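Local coordinates for AB hydrolase-1 domain-containing protein (Parabacteroides distasonis, PDB 4Q34) that is of unknown function but probably acts as an esterase of the alpha/beta hydrolase family, at residues A[153-164]-A[180-189]. Numbering follows the deposited sequence.
Sequences FEVYSDAYAALF and PVGWNTLLKT
V181 is a knob in a hole formed by F153, Y156, S157 and Y160, where two neighbouring helices of the alpha/beta hydrolase fold pack on its central beta sheet. The axes of segments 153-164 and 180-185 cross at -61° and approach to 8.4 Å. The tight part faces the sheet. CG1 of V181, anti to its own backbone N (chi1 173°), lies 3.6 Å from CD2 of Y160. CG2 meets the edge of the Y156 ring, near its plane. T185 packs close against S157, its OG1 3.3 Å from S157 CB, while its CG2 sits against the backbone N of A161. Strand 192-198 lies beneath T185, and strand 49-52 beneath Y160 and F164.

The solvent side is polar and is carried largely by one long side chain, K188. Its extended chain runs past A161 and ends between S157 and exposed D158. In the salt bridge, K188 NZ meets D158 OD1 at 2.5 Å, from 51° above the carboxylate plane. K188 NZ also donates to S157 OG at 2.9 Å. With an alanine at K188, the D158 carboxylate would probably lose its charged mate and S157 OG its ammonium donor. That hydroxyl donates in turn to F153 O at 2.6 Å, an oxygen that also accepts from S157 N.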
ATOM      1  N   PHE A 153     -13.456  -4.497  14.879  1.00 18.35           N
ATOM      2  CA  PHE A 153     -12.841  -5.830  14.727  1.00 19.81           C
ATOM      3  C   PHE A 153     -13.747  -6.748  13.872  1.00 19.22           C
ATOM      4  O   PHE A 153     -13.248  -7.667  13.224  1.00 18.18           O
ATOM      5  CB  PHE A 153     -12.572  -6.517  16.079  1.00 21.71           C
ATOM      6  CG  PHE A 153     -11.519  -5.866  16.926  1.00 23.58           C
ATOM      7  CD1 PHE A 153     -10.611  -4.937  16.399  1.00 25.55           C
ATOM      8  CD2 PHE A 153     -11.426  -6.196  18.296  1.00 27.01           C
ATOM      9  CE1 PHE A 153      -9.634  -4.344  17.200  1.00 29.05           C
ATOM     10  CE2 PHE A 153     -10.439  -5.622  19.100  1.00 28.70           C
ATOM     11  CZ  PHE A 153      -9.535  -4.693  18.542  1.00 27.34           C
ATOM     12  N   GLU A 154     -15.045  -6.489  13.852  1.00 20.08           N
ATOM     13  CA  GLU A 154     -15.941  -7.260  13.002  1.00 20.06           C
ATOM     14  C   GLU A 154     -15.628  -6.989  11.529  1.00 18.61           C
ATOM     15  O   GLU A 154     -15.462  -7.937  10.723  1.00 18.69           O
ATOM     16  CB  GLU A 154     -17.421  -6.938  13.270  1.00 21.31           C
ATOM     17  CG  GLU A 154     -18.373  -7.662  12.317  1.00 23.55           C
ATOM     18  CD  GLU A 154     -19.840  -7.468  12.637  1.00 31.80           C
ATOM     19  OE1 GLU A 154     -20.149  -6.465  13.316  1.00 31.49           O
ATOM     20  OE2 GLU A 154     -20.681  -8.318  12.225  1.00 26.14           O
ATOM     21  N   VAL A 155     -15.454  -5.707  11.198  1.00 18.42           N
ATOM     22  CA  VAL A 155     -15.162  -5.277   9.818  1.00 19.29           C
ATOM     23  C   VAL A 155     -13.778  -5.825   9.415  1.00 17.67           C
ATOM     24  O   VAL A 155     -13.583  -6.339   8.332  1.00 17.39           O
ATOM     25  CB  VAL A 155     -15.210  -3.744   9.695  1.00 20.85           C
ATOM     26  CG1 VAL A 155     -14.699  -3.290   8.339  1.00 19.16           C
ATOM     27  CG2 VAL A 155     -16.632  -3.221   9.914  1.00 21.48           C
ATOM     28  N   TYR A 156     -12.819  -5.737  10.335  1.00 16.78           N
ATOM     29  CA  TYR A 156     -11.459  -6.178  10.040  1.00 15.97           C
ATOM     30  C   TYR A 156     -11.416  -7.669   9.844  1.00 17.16           C
ATOM     31  O   TYR A 156     -10.858  -8.187   8.851  1.00 16.56           O
ATOM     32  CB  TYR A 156     -10.500  -5.764  11.173  1.00 17.14           C
ATOM     33  CG  TYR A 156     -10.313  -4.285  11.473  1.00 17.80           C
ATOM     34  CD1 TYR A 156     -10.703  -3.259  10.574  1.00 18.00           C
ATOM     35  CD2 TYR A 156      -9.657  -3.900  12.631  1.00 18.98           C
ATOM     36  CE1 TYR A 156     -10.489  -1.933  10.858  1.00 18.60           C
ATOM     37  CE2 TYR A 156      -9.470  -2.565  12.938  1.00 17.38           C
ATOM     38  CZ  TYR A 156      -9.860  -1.586  12.056  1.00 18.77           C
ATOM     39  OH  TYR A 156      -9.610  -0.264  12.308  1.00 18.75           O
ATOM     40  N   SER A 157     -12.005  -8.389  10.774  1.00 16.30           N
ATOM     41  CA  SER A 157     -11.939  -9.848  10.721  1.00 16.83           C
ATOM     42  C   SER A 157     -12.821 -10.387   9.572  1.00 17.16           C
ATOM     43  O   SER A 157     -12.535 -11.420   8.980  1.00 17.10           O
ATOM     44  CB  SER A 157     -12.307 -10.461  12.067  1.00 18.45           C
ATOM     45  OG  SER A 157     -13.632 -10.156  12.456  1.00 17.49           O
ATOM     46  N   ASP A 158     -13.903  -9.697   9.230  1.00 17.85           N
ATOM     47  CA  ASP A 158     -14.638 -10.141   8.061  1.00 17.57           C
ATOM     48  C   ASP A 158     -13.781 -10.183   6.787  1.00 16.52           C
ATOM     49  O   ASP A 158     -13.941 -11.059   5.954  1.00 17.60           O
ATOM     50  CB  ASP A 158     -15.867  -9.254   7.774  1.00 18.85           C
ATOM     51  CG  ASP A 158     -17.075  -9.572   8.657  1.00 21.09           C
ATOM     52  OD1 ASP A 158     -17.122 -10.579   9.356  1.00 22.76           O
ATOM     53  OD2 ASP A 158     -18.010  -8.746   8.626  1.00 23.53           O
ATOM     54  N   ALA A 159     -12.939  -9.197   6.601  1.00 16.54           N
ATOM     55  CA  ALA A 159     -12.135  -9.145   5.386  1.00 16.25           C
ATOM     56  C   ALA A 159     -11.075 -10.237   5.433  1.00 16.39           C
ATOM     57  O   ALA A 159     -10.805 -10.891   4.439  1.00 16.39           O
ATOM     58  CB  ALA A 159     -11.541  -7.791   5.192  1.00 16.25           C
ATOM     59  N   TYR A 160     -10.474 -10.479   6.593  1.00 15.63           N
ATOM     60  CA  TYR A 160      -9.495 -11.560   6.660  1.00 16.45           C
ATOM     61  C   TYR A 160     -10.152 -12.941   6.481  1.00 15.36           C
ATOM     62  O   TYR A 160      -9.555 -13.809   5.833  1.00 16.72           O
ATOM     63  CB  TYR A 160      -8.685 -11.530   7.938  1.00 15.43           C
ATOM     64  CG  TYR A 160      -7.608 -10.499   7.958  1.00 15.62           C
ATOM     65  CD1 TYR A 160      -6.356 -10.756   7.369  1.00 17.12           C
ATOM     66  CD2 TYR A 160      -7.766  -9.270   8.652  1.00 15.36           C
ATOM     67  CE1 TYR A 160      -5.328  -9.834   7.402  1.00 16.15           C
ATOM     68  CE2 TYR A 160      -6.726  -8.330   8.696  1.00 17.39           C
ATOM     69  CZ  TYR A 160      -5.494  -8.632   8.090  1.00 16.49           C
ATOM     70  OH  TYR A 160      -4.449  -7.715   8.113  1.00 17.64           O
ATOM     71  N   ALA A 161     -11.383 -13.117   6.971  1.00 16.32           N
ATOM     72  CA  ALA A 161     -12.109 -14.365   6.706  1.00 17.44           C
ATOM     73  C   ALA A 161     -12.355 -14.564   5.208  1.00 17.25           C
ATOM     74  O   ALA A 161     -12.205 -15.693   4.702  1.00 16.29           O
ATOM     75  CB  ALA A 161     -13.401 -14.410   7.459  1.00 19.18           C
ATOM     76  N   ALA A 162     -12.704 -13.488   4.510  1.00 17.46           N
ATOM     77  CA  ALA A 162     -12.940 -13.525   3.060  1.00 19.13           C
ATOM     78  C   ALA A 162     -11.640 -13.913   2.343  1.00 19.51           C
ATOM     79  O   ALA A 162     -11.657 -14.697   1.394  1.00 19.15           O
ATOM     80  CB  ALA A 162     -13.463 -12.189   2.554  1.00 20.01           C
ATOM     81  N   LEU A 163     -10.517 -13.453   2.870  1.00 16.46           N
ATOM     82  CA  LEU A 163      -9.234 -13.806   2.283  1.00 16.81           C
ATOM     83  C   LEU A 163      -8.901 -15.280   2.471  1.00 17.69           C
ATOM     84  O   LEU A 163      -8.504 -15.943   1.518  1.00 18.91           O
ATOM     85  CB  LEU A 163      -8.120 -12.977   2.919  1.00 16.42           C
ATOM     86  CG  LEU A 163      -6.695 -13.297   2.463  1.00 17.70           C
ATOM     87  CD1 LEU A 163      -6.572 -13.241   0.937  1.00 18.89           C
ATOM     88  CD2 LEU A 163      -5.721 -12.326   3.173  1.00 17.74           C
ATOM     89  N   PHE A 164      -9.042 -15.792   3.703  1.00 16.97           N
ATOM     90  CA  PHE A 164      -8.809 -17.202   3.958  1.00 17.75           C
ATOM     91  C   PHE A 164      -9.775 -18.078   3.176  1.00 18.94           C
ATOM     92  O   PHE A 164      -9.412 -19.121   2.684  1.00 19.94           O
ATOM     93  CB  PHE A 164      -8.874 -17.523   5.444  1.00 17.55           C
ATOM     94  CG  PHE A 164      -7.595 -17.208   6.163  1.00 16.40           C
ATOM     95  CD1 PHE A 164      -6.504 -18.047   6.051  1.00 18.24           C
ATOM     96  CD2 PHE A 164      -7.464 -16.059   6.892  1.00 16.67           C
ATOM     97  CE1 PHE A 164      -5.302 -17.755   6.670  1.00 18.27           C
ATOM     98  CE2 PHE A 164      -6.282 -15.779   7.559  1.00 17.43           C
ATOM     99  CZ  PHE A 164      -5.196 -16.621   7.422  1.00 15.78           C
ATOM    100  N   PRO A 180      -6.510  -9.694  18.402  1.00 18.94           N
ATOM    101  CA  PRO A 180      -7.961  -9.877  18.422  1.00 19.15           C
ATOM    102  C   PRO A 180      -8.582  -9.929  17.037  1.00 18.12           C
ATOM    103  O   PRO A 180      -9.643 -10.528  16.885  1.00 19.98           O
ATOM    104  CB  PRO A 180      -8.483  -8.704  19.247  1.00 22.02           C
ATOM    105  CG  PRO A 180      -7.347  -7.756  19.337  1.00 21.49           C
ATOM    106  CD  PRO A 180      -6.109  -8.566  19.266  1.00 19.66           C
ATOM    107  N   VAL A 181      -7.952  -9.336  16.035  1.00 17.70           N
ATOM    108  CA  VAL A 181      -8.433  -9.565  14.672  1.00 17.14           C
ATOM    109  C   VAL A 181      -8.350 -11.064  14.373  1.00 16.38           C
ATOM    110  O   VAL A 181      -9.287 -11.643  13.893  1.00 18.64           O
ATOM    111  CB  VAL A 181      -7.723  -8.699  13.627  1.00 17.15           C
ATOM    112  CG1 VAL A 181      -8.123  -9.092  12.231  1.00 20.25           C
ATOM    113  CG2 VAL A 181      -8.021  -7.222  13.893  1.00 17.07           C
ATOM    114  N   GLY A 182      -7.196 -11.661  14.669  1.00 16.22           N
ATOM    115  CA  GLY A 182      -6.976 -13.087  14.570  1.00 16.49           C
ATOM    116  C   GLY A 182      -7.991 -13.906  15.353  1.00 16.05           C
ATOM    117  O   GLY A 182      -8.593 -14.859  14.813  1.00 17.38           O
ATOM    118  N   TRP A 183      -8.242 -13.526  16.611  1.00 18.04           N
ATOM    119  CA  TRP A 183      -9.133 -14.311  17.453  1.00 16.78           C
ATOM    120  C   TRP A 183     -10.554 -14.273  16.881  1.00 18.74           C
ATOM    121  O   TRP A 183     -11.249 -15.285  16.920  1.00 20.57           O
ATOM    122  CB  TRP A 183      -9.137 -13.904  18.930  1.00 17.79           C
ATOM    123  CG  TRP A 183      -7.814 -13.660  19.561  1.00 16.52           C
ATOM    124  CD1 TRP A 183      -7.533 -12.662  20.421  1.00 19.36           C
ATOM    125  CD2 TRP A 183      -6.594 -14.413  19.409  1.00 16.93           C
ATOM    126  NE1 TRP A 183      -6.220 -12.714  20.817  1.00 17.92           N
ATOM    127  CE2 TRP A 183      -5.618 -13.775  20.191  1.00 17.52           C
ATOM    128  CE3 TRP A 183      -6.211 -15.522  18.654  1.00 17.64           C
ATOM    129  CZ2 TRP A 183      -4.296 -14.219  20.264  1.00 19.69           C
ATOM    130  CZ3 TRP A 183      -4.911 -15.985  18.756  1.00 18.81           C
ATOM    131  CH2 TRP A 183      -3.957 -15.317  19.527  1.00 20.08           C
ATOM    132  N   ASN A 184     -10.941 -13.138  16.311  1.00 17.87           N
ATOM    133  CA  ASN A 184     -12.245 -12.988  15.679  1.00 17.71           C
ATOM    134  C   ASN A 184     -12.350 -13.768  14.346  1.00 17.86           C
ATOM    135  O   ASN A 184     -13.385 -14.391  14.049  1.00 19.55           O
ATOM    136  CB  ASN A 184     -12.575 -11.494  15.472  1.00 21.08           C
ATOM    137  CG  ASN A 184     -13.142 -10.836  16.716  1.00 23.20           C
ATOM    138  OD1 ASN A 184     -14.303 -11.000  17.012  1.00 30.33           O
ATOM    139  ND2 ASN A 184     -12.316 -10.145  17.480  1.00 22.19           N
ATOM    140  N   THR A 185     -11.293 -13.701  13.556  1.00 17.45           N
ATOM    141  CA  THR A 185     -11.290 -14.301  12.229  1.00 16.93           C
ATOM    142  C   THR A 185     -11.432 -15.833  12.357  1.00 17.62           C
ATOM    143  O   THR A 185     -12.094 -16.477  11.510  1.00 16.31           O
ATOM    144  CB  THR A 185     -10.026 -13.931  11.472  1.00 19.14           C
ATOM    145  OG1 THR A 185      -9.845 -12.520  11.472  1.00 17.62           O
ATOM    146  CG2 THR A 185     -10.094 -14.413  10.019  1.00 18.51           C
ATOM    147  N   LEU A 186     -10.843 -16.427  13.397  1.00 16.88           N
ATOM    148  CA  LEU A 186     -10.922 -17.856  13.608  1.00 17.57           C
ATOM    149  C   LEU A 186     -12.378 -18.376  13.654  1.00 19.40           C
ATOM    150  O   LEU A 186     -12.674 -19.497  13.224  1.00 21.14           O
ATOM    151  CB  LEU A 186     -10.136 -18.252  14.882  1.00 18.95           C
ATOM    152  CG  LEU A 186      -9.991 -19.761  15.145  1.00 18.81           C
ATOM    153  CD1 LEU A 186      -9.068 -20.396  14.113  1.00 22.11           C
ATOM    154  CD2 LEU A 186      -9.434 -20.045  16.538  1.00 20.31           C
ATOM    155  N   LEU A 187     -13.294 -17.540  14.144  1.00 17.32           N
ATOM    156  CA  LEU A 187     -14.677 -17.891  14.338  1.00 18.98           C
ATOM    157  C   LEU A 187     -15.476 -17.743  13.060  1.00 19.76           C
ATOM    158  O   LEU A 187     -16.682 -18.006  13.053  1.00 20.00           O
ATOM    159  CB  LEU A 187     -15.285 -16.951  15.384  1.00 17.66           C
ATOM    160  CG  LEU A 187     -14.532 -16.915  16.728  1.00 19.42           C
ATOM    161  CD1 LEU A 187     -15.308 -15.986  17.645  1.00 19.61           C
ATOM    162  CD2 LEU A 187     -14.441 -18.301  17.336  1.00 19.27           C
ATOM    163  N   LYS A 188     -14.812 -17.330  11.973  1.00 21.59           N
ATOM    164  CA  LYS A 188     -15.468 -16.948  10.717  1.00 22.58           C
ATOM    165  C   LYS A 188     -15.018 -17.683   9.483  1.00 22.53           C
ATOM    166  O   LYS A 188     -15.527 -17.411   8.402  1.00 23.04           O
ATOM    167  CB  LYS A 188     -15.174 -15.468  10.413  1.00 25.56           C
ATOM    168  CG  LYS A 188     -15.743 -14.557  11.426  1.00 26.80           C
ATOM    169  CD  LYS A 188     -15.489 -13.118  11.039  1.00 23.78           C
ATOM    170  CE  LYS A 188     -16.263 -12.323  12.033  1.00 25.36           C
ATOM    171  NZ  LYS A 188     -16.303 -10.893  11.747  1.00 21.86           N
ATOM    172  N   THR A 189     -14.052 -18.573   9.628  1.00 20.65           N
ATOM    173  CA  THR A 189     -13.530 -19.320   8.502  1.00 20.17           C
ATOM    174  C   THR A 189     -13.058 -20.670   9.002  1.00 22.15           C
ATOM    175  O   THR A 189     -12.658 -20.792  10.158  1.00 23.25           O
ATOM    176  CB  THR A 189     -12.399 -18.554   7.801  1.00 19.36           C
ATOM    177  OG1 THR A 189     -11.921 -19.332   6.693  1.00 19.88           O
ATOM    178  CG2 THR A 189     -11.200 -18.336   8.712  1.00 18.77           C
TER